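Bifunctional enzyme cysn/cysc (Mycobacterium tuberculosis, PDB 4BZX) phosphorylates adenosine-5'-phosphosulfate on its 3'-hydroxyl with ATP, as the APS kinase domain of the mycobacterial sulfate-activating complex. Local coordinates at residues 82-87 against 142-147; 25-30 against 163-168. All blocks are in the same frame, centred on the assembly; numbering follows the deposited sequence.

Contact 1: 82-87 against 142-147. With ADX (adenosine-5'-phosphosulfate), chain C; EDO (1,2-ethanediol), chain E.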
ATOM      1  N   PRO A  82      -1.521   1.939  -1.692  1.00 15.81           N
ATOM      2  CA  PRO A  82      -1.417   0.501  -1.737  1.00 17.22           C
ATOM      3  C   PRO A  82      -0.247   0.070  -2.574  1.00 18.97           C
ATOM      4  O   PRO A  82      -0.249   0.235  -3.825  1.00 22.00           O
ATOM      5  CB  PRO A  82      -2.736   0.090  -2.323  1.00 18.96           C
ATOM      6  CG  PRO A  82      -3.084   1.200  -3.240  1.00 19.93           C
ATOM      7  CD  PRO A  82      -2.684   2.403  -2.523  1.00 17.38           C
ATOM      8  N   ALA A  83       0.811  -0.351  -1.900  1.00 18.00           N
ATOM      9  CA  ALA A  83       2.031  -0.829  -2.564  1.00 18.69           C
ATOM     10  C   ALA A  83       2.623  -1.918  -1.720  1.00 19.70           C
ATOM     11  O   ALA A  83       2.477  -1.896  -0.525  1.00 21.20           O
ATOM     12  CB  ALA A  83       3.026   0.244  -2.688  1.00 21.21           C
ATOM     13  N   ILE A  84       3.170  -2.964  -2.345  1.00 16.56           N
ATOM     14  CA  ILE A  84       3.629  -4.098  -1.553  1.00 18.34           C
ATOM     15  C   ILE A  84       4.558  -3.706  -0.410  1.00 18.30           C
ATOM     16  O   ILE A  84       4.381  -4.095   0.756  1.00 18.23           O
ATOM     17  CB  ILE A  84       4.263  -5.181  -2.499  1.00 19.02           C
ATOM     18  CG1 ILE A  84       3.172  -5.862  -3.312  1.00 20.91           C
ATOM     19  CG2 ILE A  84       5.040  -6.241  -1.669  1.00 18.99           C
ATOM     20  CD1 ILE A  84       3.771  -6.769  -4.373  1.00 22.58           C
ATOM     21  N   SER A  85       5.533  -2.824  -0.711  1.00 18.79           N
ATOM     22  CA  SER A  85       6.512  -2.332   0.266  1.00 19.84           C
ATOM     23  C   SER A  85       7.184  -3.476   1.051  1.00 19.29           C
ATOM     24  O   SER A  85       6.947  -3.579   2.262  1.00 19.01           O
ATOM     25  CB  SER A  85       5.817  -1.410   1.262  1.00 23.28           C
ATOM     26  OG  SER A  85       5.306  -0.291   0.600  1.00 28.63           O
ATOM     27  N   PRO A  86       7.831  -4.433   0.350  1.00 19.46           N
ATOM     28  CA  PRO A  86       8.208  -5.704   0.976  1.00 20.44           C
ATOM     29  C   PRO A  86       9.255  -5.652   2.124  1.00 23.10           C
ATOM     30  O   PRO A  86       9.254  -6.534   2.986  1.00 24.14           O
ATOM     31  CB  PRO A  86       8.677  -6.547  -0.189  1.00 20.51           C
ATOM     32  CG  PRO A  86       9.174  -5.541  -1.243  1.00 19.63           C
ATOM     33  CD  PRO A  86       8.267  -4.368  -1.066  1.00 18.20           C
ATOM     34  N   LEU A  87      10.148  -4.678   2.120  1.00 23.00           N
ATOM     35  CA  LEU A  87      11.181  -4.584   3.106  1.00 26.13           C
ATOM     36  C   LEU A  87      10.856  -3.585   4.207  1.00 27.94           C
ATOM     37  O   LEU A  87      10.309  -2.513   3.961  1.00 27.01           O
ATOM     38  CB  LEU A  87      12.498  -4.237   2.461  1.00 27.36           C
ATOM     39  CG  LEU A  87      13.043  -5.203   1.444  1.00 29.09           C
ATOM     40  CD1 LEU A  87      14.430  -4.789   0.936  1.00 30.24           C
ATOM     41  CD2 LEU A  87      13.121  -6.611   2.035  1.00 30.10           C
ATOM     42  N   SER A 142      11.160 -13.816  -3.653  1.00 28.03           N
ATOM     43  CA  SER A 142      11.629 -12.505  -3.305  1.00 26.59           C
ATOM     44  C   SER A 142      10.997 -12.236  -1.916  1.00 27.93           C
ATOM     45  O   SER A 142       9.852 -12.688  -1.650  1.00 27.12           O
ATOM     46  CB  SER A 142      11.203 -11.471  -4.362  1.00 25.90           C
ATOM     47  OG  SER A 142      11.557 -10.152  -4.020  1.00 25.05           O
ATOM     48  N   PRO A 143      11.714 -11.555  -1.039  1.00 27.91           N
ATOM     49  CA  PRO A 143      11.281 -11.607   0.371  1.00 28.44           C
ATOM     50  C   PRO A 143      10.083 -10.708   0.684  1.00 26.92           C
ATOM     51  O   PRO A 143       9.883  -9.675   0.027  1.00 24.45           O
ATOM     52  CB  PRO A 143      12.504 -11.148   1.130  1.00 30.31           C
ATOM     53  CG  PRO A 143      13.210 -10.265   0.199  1.00 31.07           C
ATOM     54  CD  PRO A 143      13.039 -10.921  -1.167  1.00 29.29           C
ATOM     55  N   TYR A 144       9.325 -11.066   1.727  1.00 24.24           N
ATOM     56  CA  TYR A 144       8.400 -10.097   2.336  1.00 23.98           C
ATOM     57  C   TYR A 144       8.700 -10.049   3.823  1.00 27.70           C
ATOM     58  O   TYR A 144       8.567 -11.078   4.480  1.00 28.98           O
ATOM     59  CB  TYR A 144       6.909 -10.477   2.074  1.00 24.06           C
ATOM     60  CG  TYR A 144       5.998  -9.424   2.653  1.00 23.10           C
ATOM     61  CD1 TYR A 144       5.772  -8.207   1.981  1.00 22.29           C
ATOM     62  CD2 TYR A 144       5.479  -9.552   3.911  1.00 25.54           C
ATOM     63  CE1 TYR A 144       5.001  -7.177   2.574  1.00 22.25           C
ATOM     64  CE2 TYR A 144       4.713  -8.548   4.504  1.00 25.72           C
ATOM     65  CZ  TYR A 144       4.455  -7.387   3.849  1.00 26.26           C
ATOM     66  OH  TYR A 144       3.792  -6.345   4.497  1.00 24.92           O
ATOM     67  N   GLN A 145       9.110  -8.897   4.363  1.00 27.09           N
ATOM     68  CA  GLN A 145       9.355  -8.769   5.754  1.00 29.62           C
ATOM     69  C   GLN A 145       8.105  -8.205   6.462  1.00 32.64           C
ATOM     70  O   GLN A 145       7.655  -7.099   6.194  1.00 27.56           O
ATOM     71  CB  GLN A 145      10.530  -7.839   6.023  1.00 32.48           C
ATOM     72  CG  GLN A 145      11.819  -8.357   5.343  1.00 33.12           C
ATOM     73  CD  GLN A 145      13.010  -7.468   5.585  1.00 35.23           C
ATOM     74  OE1 GLN A 145      12.923  -6.222   5.636  1.00 34.66           O
ATOM     75  NE2 GLN A 145      14.175  -8.109   5.764  1.00 36.48           N
ATOM     76  N   ARG A 146       7.568  -8.990   7.374  1.00 33.38           N
ATOM     77  CA  ARG A 146       6.320  -8.604   8.057  1.00 34.38           C
ATOM     78  C   ARG A 146       6.559  -7.408   8.992  1.00 35.96           C
ATOM     79  O   ARG A 146       7.510  -7.415   9.793  1.00 36.15           O
ATOM     80  CB  ARG A 146       5.861  -9.826   8.896  1.00 35.80           C
ATOM     81  CG  ARG A 146       5.382 -10.970   8.015  1.00 35.33           C
ATOM     82  CD  ARG A 146       5.110 -12.254   8.824  1.00 36.15           C
ATOM     83  NE  ARG A 146       4.124 -11.970   9.829  1.00 36.01           N
ATOM     84  CZ  ARG A 146       2.815 -11.894   9.618  1.00 36.22           C
ATOM     85  NH1 ARG A 146       2.286 -12.145   8.417  1.00 35.66           N
ATOM     86  NH2 ARG A 146       2.019 -11.631  10.645  1.00 36.71           N
ATOM     87  N   PRO A 147       5.697  -6.360   8.899  1.00 31.20           N
ATOM     88  CA  PRO A 147       5.730  -5.255   9.836  1.00 32.01           C
ATOM     89  C   PRO A 147       5.550  -5.778  11.271  1.00 35.72           C
ATOM     90  O   PRO A 147       4.695  -6.623  11.523  1.00 34.33           O
ATOM     91  CB  PRO A 147       4.476  -4.426   9.465  1.00 30.75           C
ATOM     92  CG  PRO A 147       4.199  -4.769   8.077  1.00 31.88           C
ATOM     93  CD  PRO A 147       4.691  -6.179   7.854  1.00 30.20           C
TER
HETATM   94  SB  ADX C1613       6.767  -2.727  -4.635  1.00 19.87           S
HETATM   95  O1B ADX C1613       6.112  -2.070  -3.531  1.00 18.20           O
HETATM   96  O2B ADX C1613       7.496  -3.922  -4.246  1.00 19.62           O
HETATM   97  O3B ADX C1613       7.628  -1.823  -5.447  1.00 20.16           O
HETATM   98  PA  ADX C1613       4.299  -2.476  -6.131  1.00 18.95           P
HETATM   99  O1A ADX C1613       4.754  -1.169  -6.702  1.00 18.45           O
HETATM  100  O2A ADX C1613       3.203  -2.479  -5.152  1.00 18.77           O
HETATM  101  O3A ADX C1613       5.642  -3.242  -5.601  1.00 20.24           O
HETATM  102  O5' ADX C1613       3.951  -3.380  -7.408  1.00 20.68           O
HETATM  103  C5' ADX C1613       3.358  -4.623  -7.147  1.00 22.69           C
HETATM  104  C4' ADX C1613       2.400  -4.854  -8.336  1.00 26.65           C
HETATM  105  O4' ADX C1613       3.098  -5.453  -9.445  1.00 26.93           O
HETATM  106  C3' ADX C1613       1.309  -5.768  -7.869  1.00 31.01           C
HETATM  107  O3' ADX C1613       0.066  -5.213  -8.373  1.00 33.27           O
HETATM  108  C2' ADX C1613       1.700  -7.050  -8.489  1.00 31.38           C
HETATM  109  O2' ADX C1613       0.453  -7.696  -8.844  1.00 38.71           O
HETATM  110  C1' ADX C1613       2.579  -6.813  -9.693  1.00 26.95           C
HETATM  111  N9  ADX C1613       3.837  -7.525  -9.866  1.00 27.22           N
HETATM  112  C8  ADX C1613       4.384  -7.871 -11.078  1.00 26.96           C
HETATM  113  N7  ADX C1613       5.556  -8.452 -10.938  1.00 29.60           N
HETATM  114  C5  ADX C1613       5.784  -8.509  -9.596  1.00 24.79           C
HETATM  115  C6  ADX C1613       6.860  -9.076  -8.815  1.00 24.81           C
HETATM  116  N6  ADX C1613       7.919  -9.642  -9.437  1.00 26.25           N
HETATM  117  N1  ADX C1613       6.741  -8.964  -7.472  1.00 24.53           N
HETATM  118  C2  ADX C1613       5.686  -8.403  -6.912  1.00 22.88           C
HETATM  119  N3  ADX C1613       4.623  -7.876  -7.582  1.00 23.76           N
HETATM  120  C4  ADX C1613       4.667  -7.907  -8.917  1.00 23.29           C
HETATM  121  C1  EDO E1615       2.577 -12.914   5.246  1.00 41.70           C
HETATM  122  O1  EDO E1615       3.878 -12.505   5.682  1.00 46.06           O
HETATM  123  C2  EDO E1615       1.755 -11.633   5.273  1.00 43.33           C
HETATM  124  O2  EDO E1615       0.373 -11.814   5.011  1.00 41.55           O

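Contact 2: 25-30 against 163-168. With ANP (phosphoaminophosphonic acid-adenylate ester), chain D; EDO (1,2-ethanediol), chain G; EDO (1,2-ethanediol), chain F.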
ATOM      1  N   GLU A  25     -11.260   5.453  -0.221  1.00 19.69           N
ATOM      2  CA  GLU A  25     -11.312   6.680  -1.008  1.00 21.51           C
ATOM      3  C   GLU A  25     -12.763   7.051  -1.319  1.00 22.15           C
ATOM      4  O   GLU A  25     -13.173   8.184  -1.060  1.00 22.24           O
ATOM      5  CB  GLU A  25     -10.546   6.527  -2.286  1.00 22.40           C
ATOM      6  CG  GLU A  25     -10.487   7.806  -3.099  1.00 26.46           C
ATOM      7  CD  GLU A  25      -9.985   7.594  -4.544  1.00 32.92           C
ATOM      8  OE1 GLU A  25     -10.520   6.713  -5.244  1.00 40.52           O
ATOM      9  OE2 GLU A  25      -8.997   8.215  -4.917  1.00 34.42           O
ATOM     10  N   ARG A  26     -13.559   6.065  -1.704  1.00 23.74           N
ATOM     11  CA  ARG A  26     -14.948   6.290  -2.069  1.00 29.08           C
ATOM     12  C   ARG A  26     -15.752   6.761  -0.858  1.00 29.19           C
ATOM     13  O   ARG A  26     -16.521   7.782  -0.970  1.00 27.85           O
ATOM     14  CB  ARG A  26     -15.574   5.021  -2.721  1.00 35.79           C
ATOM     15  CG  ARG A  26     -16.960   5.158  -3.384  1.00 45.03           C
ATOM     16  CD  ARG A  26     -17.335   3.825  -4.154  1.00 55.05           C
ATOM     17  NE  ARG A  26     -16.621   3.616  -5.445  1.00 58.74           N
ATOM     18  CZ  ARG A  26     -15.527   2.854  -5.651  1.00 66.73           C
ATOM     19  NH1 ARG A  26     -14.946   2.144  -4.681  1.00 67.55           N
ATOM     20  NH2 ARG A  26     -14.992   2.787  -6.871  1.00 71.20           N
ATOM     21  N   LYS A  27     -15.583   6.080   0.292  1.00 26.37           N
ATOM     22  CA  LYS A  27     -16.278   6.402   1.498  1.00 29.10           C
ATOM     23  C   LYS A  27     -15.952   7.795   1.971  1.00 27.08           C
ATOM     24  O   LYS A  27     -16.842   8.543   2.390  1.00 27.15           O
ATOM     25  CB  LYS A  27     -15.990   5.433   2.636  1.00 27.80           C
ATOM     26  CG  LYS A  27     -16.537   4.040   2.424  1.00 33.92           C
ATOM     27  CD  LYS A  27     -16.131   3.196   3.651  1.00 34.43           C
ATOM     28  CE  LYS A  27     -16.793   1.882   3.649  1.00 36.40           C
ATOM     29  NZ  LYS A  27     -18.292   1.913   3.878  1.00 35.91           N
ATOM     30  N   LEU A  28     -14.685   8.149   1.921  1.00 26.47           N
ATOM     31  CA  LEU A  28     -14.286   9.495   2.293  1.00 22.73           C
ATOM     32  C   LEU A  28     -14.862  10.550   1.342  1.00 24.00           C
ATOM     33  O   LEU A  28     -15.418  11.600   1.803  1.00 25.06           O
ATOM     34  CB  LEU A  28     -12.762   9.618   2.408  1.00 21.75           C
ATOM     35  CG  LEU A  28     -12.125   8.826   3.549  1.00 22.87           C
ATOM     36  CD1 LEU A  28     -10.604   8.957   3.537  1.00 23.21           C
ATOM     37  CD2 LEU A  28     -12.637   9.325   4.904  1.00 25.81           C
ATOM     38  N   LEU A  29     -14.765  10.328   0.055  1.00 24.22           N
ATOM     39  CA  LEU A  29     -15.197  11.333  -0.906  1.00 26.80           C
ATOM     40  C   LEU A  29     -16.663  11.624  -0.713  1.00 30.65           C
ATOM     41  O   LEU A  29     -17.090  12.780  -0.838  1.00 31.31           O
ATOM     42  CB  LEU A  29     -14.881  10.885  -2.351  1.00 27.79           C
ATOM     43  CG  LEU A  29     -13.441  11.081  -2.755  1.00 28.87           C
ATOM     44  CD1 LEU A  29     -13.150  10.328  -4.075  1.00 29.48           C
ATOM     45  CD2 LEU A  29     -12.935  12.524  -2.886  1.00 29.75           C
ATOM     46  N   GLU A  30     -17.419  10.582  -0.401  1.00 31.69           N
ATOM     47  CA  GLU A  30     -18.882  10.727  -0.315  1.00 38.03           C
ATOM     48  C   GLU A  30     -19.221  11.623   0.826  1.00 40.13           C
ATOM     49  O   GLU A  30     -20.286  12.228   0.822  1.00 40.31           O
ATOM     50  CB  GLU A  30     -19.554   9.387  -0.064  1.00 43.27           C
ATOM     51  CG  GLU A  30     -19.633   8.522  -1.297  1.00 48.28           C
ATOM     52  CD  GLU A  30     -20.105   7.120  -0.981  1.00 54.29           C
ATOM     53  OE1 GLU A  30     -20.359   6.824   0.207  1.00 63.60           O
ATOM     54  OE2 GLU A  30     -20.194   6.314  -1.917  1.00 57.69           O
ATOM     55  N   GLN A 163     -13.395  -3.571   6.400  1.00 32.30           N
ATOM     56  CA  GLN A 163     -11.985  -3.264   6.480  1.00 30.68           C
ATOM     57  C   GLN A 163     -11.760  -1.781   6.170  1.00 25.39           C
ATOM     58  O   GLN A 163     -10.960  -1.122   6.845  1.00 25.54           O
ATOM     59  CB  GLN A 163     -11.146  -4.127   5.542  1.00 31.26           C
ATOM     60  CG  GLN A 163     -11.109  -5.559   6.015  1.00 32.73           C
ATOM     61  CD  GLN A 163     -10.332  -6.425   5.083  1.00 37.66           C
ATOM     62  OE1 GLN A 163     -10.222  -6.115   3.909  1.00 39.15           O
ATOM     63  NE2 GLN A 163      -9.766  -7.507   5.600  1.00 37.44           N
ATOM     64  N   ALA A 164     -12.445  -1.270   5.133  1.00 27.48           N
ATOM     65  CA  ALA A 164     -12.370   0.144   4.837  1.00 24.91           C
ATOM     66  C   ALA A 164     -12.846   1.009   6.013  1.00 25.20           C
ATOM     67  O   ALA A 164     -12.225   2.042   6.363  1.00 23.55           O
ATOM     68  CB  ALA A 164     -13.153   0.477   3.583  1.00 25.16           C
ATOM     69  N   GLN A 165     -13.944   0.568   6.664  1.00 25.08           N
ATOM     70  CA  GLN A 165     -14.426   1.277   7.831  1.00 26.88           C
ATOM     71  C   GLN A 165     -13.396   1.212   8.977  1.00 25.37           C
ATOM     72  O   GLN A 165     -13.224   2.198   9.701  1.00 25.40           O
ATOM     73  CB  GLN A 165     -15.812   0.819   8.240  1.00 28.99           C
ATOM     74  CG  GLN A 165     -16.399   1.697   9.331  1.00 33.04           C
ATOM     75  CD  GLN A 165     -16.635   3.078   8.835  1.00 33.94           C
ATOM     76  OE1 GLN A 165     -17.139   3.276   7.701  1.00 35.91           O
ATOM     77  NE2 GLN A 165     -16.254   4.067   9.636  1.00 33.43           N
ATOM     78  N   GLU A 166     -12.663   0.120   9.132  1.00 24.58           N
ATOM     79  CA  GLU A 166     -11.616   0.129  10.149  1.00 26.41           C
ATOM     80  C   GLU A 166     -10.477   1.159   9.906  1.00 24.20           C
ATOM     81  O   GLU A 166      -9.965   1.770  10.832  1.00 25.38           O
ATOM     82  CB  GLU A 166     -10.922  -1.212  10.256  1.00 28.82           C
ATOM     83  CG  GLU A 166     -11.736  -2.323  10.831  1.00 32.35           C
ATOM     84  CD  GLU A 166     -10.884  -3.597  10.819  1.00 37.37           C
ATOM     85  OE1 GLU A 166     -10.032  -3.712  11.735  1.00 36.91           O
ATOM     86  OE2 GLU A 166     -10.969  -4.408   9.823  1.00 37.06           O
ATOM     87  N   VAL A 167     -10.103   1.320   8.645  1.00 21.60           N
ATOM     88  CA  VAL A 167      -9.093   2.358   8.242  1.00 20.47           C
ATOM     89  C   VAL A 167      -9.658   3.735   8.602  1.00 20.39           C
ATOM     90  O   VAL A 167      -8.997   4.582   9.183  1.00 20.42           O
ATOM     91  CB  VAL A 167      -8.723   2.271   6.763  1.00 19.24           C
ATOM     92  CG1 VAL A 167      -7.792   3.422   6.423  1.00 18.77           C
ATOM     93  CG2 VAL A 167      -8.088   0.927   6.432  1.00 19.23           C
ATOM     94  N   ILE A 168     -10.924   3.974   8.271  1.00 19.62           N
ATOM     95  CA  ILE A 168     -11.544   5.276   8.607  1.00 21.78           C
ATOM     96  C   ILE A 168     -11.613   5.523  10.101  1.00 22.63           C
ATOM     97  O   ILE A 168     -11.290   6.603  10.613  1.00 23.42           O
ATOM     98  CB  ILE A 168     -12.913   5.352   7.891  1.00 22.48           C
ATOM     99  CG1 ILE A 168     -12.658   5.548   6.392  1.00 23.55           C
ATOM    100  CG2 ILE A 168     -13.680   6.569   8.442  1.00 27.74           C
ATOM    101  CD1 ILE A 168     -13.856   5.329   5.520  1.00 27.89           C
TER
HETATM  102  PG  ANP D1614      -1.344  -6.541  -5.652  0.50 23.20           P
HETATM  103  O1G ANP D1614      -1.026  -7.709  -6.525  0.50 23.15           O
HETATM  104  O2G ANP D1614      -1.850  -5.381  -6.475  0.50 22.42           O
HETATM  105  O3G ANP D1614      -0.145  -6.061  -4.717  0.50 15.99           O
HETATM  106  PB  ANP D1614      -3.542  -6.179  -3.650  1.00 22.62           P
HETATM  107  O1B ANP D1614      -2.957  -6.356  -2.249  1.00 21.37           O
HETATM  108  O2B ANP D1614      -3.806  -4.781  -4.127  1.00 21.47           O
HETATM  109  N3B ANP D1614      -2.711  -7.018  -4.765  1.00 21.75           N
HETATM  110  PA  ANP D1614      -6.334  -6.609  -4.352  1.00 26.35           P
HETATM  111  O1A ANP D1614      -6.149  -6.496  -5.832  1.00 26.74           O
HETATM  112  O2A ANP D1614      -6.934  -5.432  -3.641  1.00 27.20           O
HETATM  113  O3A ANP D1614      -4.969  -7.065  -3.672  1.00 24.24           O
HETATM  114  O5' ANP D1614      -7.204  -7.926  -3.879  1.00 31.91           O
HETATM  115  C5' ANP D1614      -6.974  -9.248  -4.249  1.00 37.69           C
HETATM  116  C4' ANP D1614      -8.325  -9.955  -4.052  1.00 33.13           C
HETATM  117  O4' ANP D1614      -8.495 -10.294  -2.729  1.00 35.16           O
HETATM  118  C3' ANP D1614      -9.476  -9.046  -4.422  1.00 37.61           C
HETATM  119  O3' ANP D1614      -9.956  -9.461  -5.706  1.00 47.45           O
HETATM  120  C2' ANP D1614     -10.495  -9.220  -3.351  1.00 43.12           C
HETATM  121  O2' ANP D1614     -11.670  -9.762  -3.932  1.00 47.42           O
HETATM  122  C1' ANP D1614      -9.902 -10.196  -2.409  1.00 39.31           C
HETATM  123  N9  ANP D1614     -10.117  -9.660  -1.076  1.00 49.71           N
HETATM  124  C8  ANP D1614      -9.349  -8.714  -0.465  1.00 52.23           C
HETATM  125  N7  ANP D1614      -9.808  -8.451   0.788  1.00 51.64           N
HETATM  126  C5  ANP D1614     -10.916  -9.224   0.960  1.00 54.37           C
HETATM  127  C6  ANP D1614     -11.895  -9.469   2.042  1.00 58.18           C
HETATM  128  N6  ANP D1614     -11.783  -8.769   3.185  1.00 62.09           N
HETATM  129  N1  ANP D1614     -12.890 -10.386   1.830  1.00 57.81           N
HETATM  130  C2  ANP D1614     -13.016 -11.068   0.671  1.00 50.77           C
HETATM  131  N3  ANP D1614     -12.151 -10.917  -0.341  1.00 46.17           N
HETATM  132  C4  ANP D1614     -11.110 -10.029  -0.261  1.00 53.30           C
HETATM  133  C1  EDO G1617     -16.959   6.703   6.808  1.00 44.23           C
HETATM  134  O1  EDO G1617     -17.841   5.698   6.395  1.00 40.37           O
HETATM  135  C2  EDO G1617     -17.635   7.388   7.987  1.00 44.07           C
HETATM  136  O2  EDO G1617     -17.284   6.697   9.172  1.00 38.76           O
HETATM  137  C1  EDO F1616     -13.927  16.141  -1.757  1.00 63.34           C
HETATM  138  O1  EDO F1616     -13.818  17.566  -1.820  1.00 68.34           O
HETATM  139  C2  EDO F1616     -14.928  15.690  -2.809  1.00 64.63           C
HETATM  140  O2  EDO F1616     -16.026  15.045  -2.151  1.00 61.35           O
HETATM  141  O   HOH W   1     -18.989   1.885   6.424  1.00 39.50           O

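Contact 1: 82-87 against 142-147
Gln145 and Pro86 join the two loops through one backbone bond: Gln145 N donates to Pro86 O at 2.7 Å, and with an N-H...O angle of 167° the bond is nearly straight. The side chain of Gln145 can be followed outward from there. Gln145 CB rests against the same carbonyl oxygen, Pro86 O, at 3.5 Å; CG, anti to its own carbonyl carbon (chi1 -59°), lies near Pro86 O and Leu87 CD2; the chain then runs extended, so that CD reaches the Leu87 methyl CD2. At the tip, Gln145 OE1 touches both Leu87 CA, at 3.5 Å, and Leu87 CD2, and accepts a hydrogen bond from Ala88 N just beyond the segment, at the start of helix 88-101. Leu87, the N-cap residue of that helix, also lays CD2 against Pro143 CG.

On the other flank, Tyr144 turns its ring toward Pro86 and Ile84. Tyr144 CD1 comes obliquely to Pro86 CA at 3.6 Å, with Pro86 CB just beyond, while Ile84 O meets the ring edge in plane at Tyr144 CE1 (3.6 Å). The phenol oxygen goes on to Thr10, whose hydroxyl also bonds Ile84 O, so the tyrosine and the bend at Ile84 share one partner. Pro143 O closes against Pro86 CB at 3.4 Å.

The 82-87 loop in turn holds substrate: Ile84 N donates to ADX O2A at 2.8 Å and Ser85 N to ADX O1B, gripping phosphate and sulfate with consecutive amides, while Ile84 CD1 lies near the adenine N3. Residues 142-147 thus back, from the side away from the anion, a loop at the carboxyl end of strand 78-82 that forms part of the adenosine-5'-phosphosulfate site of this P-loop kinase.

Contact 2: 25-30 against 163-168
Helices 25-30 and 163-168 approach to 10.2 Å between axes and cross at -58°, with the CA atoms of Lys27 and Leu28 nearest those of Ala164 and Ile168, respectively.

Ile168 meets both Lys27 and Leu28. Its CG1 branch, anti to the carbonyl carbon (chi1 -72°), carries the terminal methyl Ile168 CD1 onto the flank of the Lys27 chain, 3.6 Å from Lys27 CB, and CD1 also touches Lys27 CD. Leu28 comes from the adjoining position and slides past Ile168 in the opposite direction, bringing Leu28 CD2 to 4.1 Å from Ile168 CG1.

Farther out, Lys27 runs obliquely toward the N-terminal end of the second helix: its CE passes 3.9 Å from the Ala164 methyl CB, and only at chi4 (-68°) does the chain bend. The ammonium group then reaches a salt bridge with Asp161, one turn before Ala164, and a water at 2.6 Å from Lys27 NZ. That water donates to Gln165 OE1, so the amide is tied to the lysine through solvent; Gln165 NE2 goes to Asp169. The methylenes of Lys27 pack on Ile168 and Ala164, while its ammonium group meets Asp161 and the water.

At the start of the second segment Gln163 takes no part in this packing; its OE1 accepts from the adenine N6 of the bound ATP analogue at 3.2 Å. Around the contact, Ala164 and Val167 pack on Val24 of helix 17-30, and Val167 also meets Leu152 of strand 152-154; Leu28 leans on Leu78 of strand 78-82 and Ala35 of strand 35-37. The C-terminal helix therefore lies across helix 17-30 against one side of the parallel sheet.

Overall arrangement
Contact 1 is nested along the chain inside the loop that contact 2 closes: segments 25-30 and 163-168 come first and last, with 82-87 and 142-147 between them. The centres are about 23 Å apart, on opposite sides of the chain's centre, and the nearest atoms lie about 9 Å apart. Both are built around one five-stranded parallel sheet, in the order 35-37, 78-82, 5-10, 104-110, 152-154. Contact 1 joins the loop after strand 78-82, which bonds the substrate, to the loop before strand 152-154; contact 2 packs helices 17-30 and 160-172 together; Gln163 of the latter bonds the adenine. Helix 17-30, probably led by the Walker A loop, links the two regions, consistent with donor and acceptor sites sharing one framework.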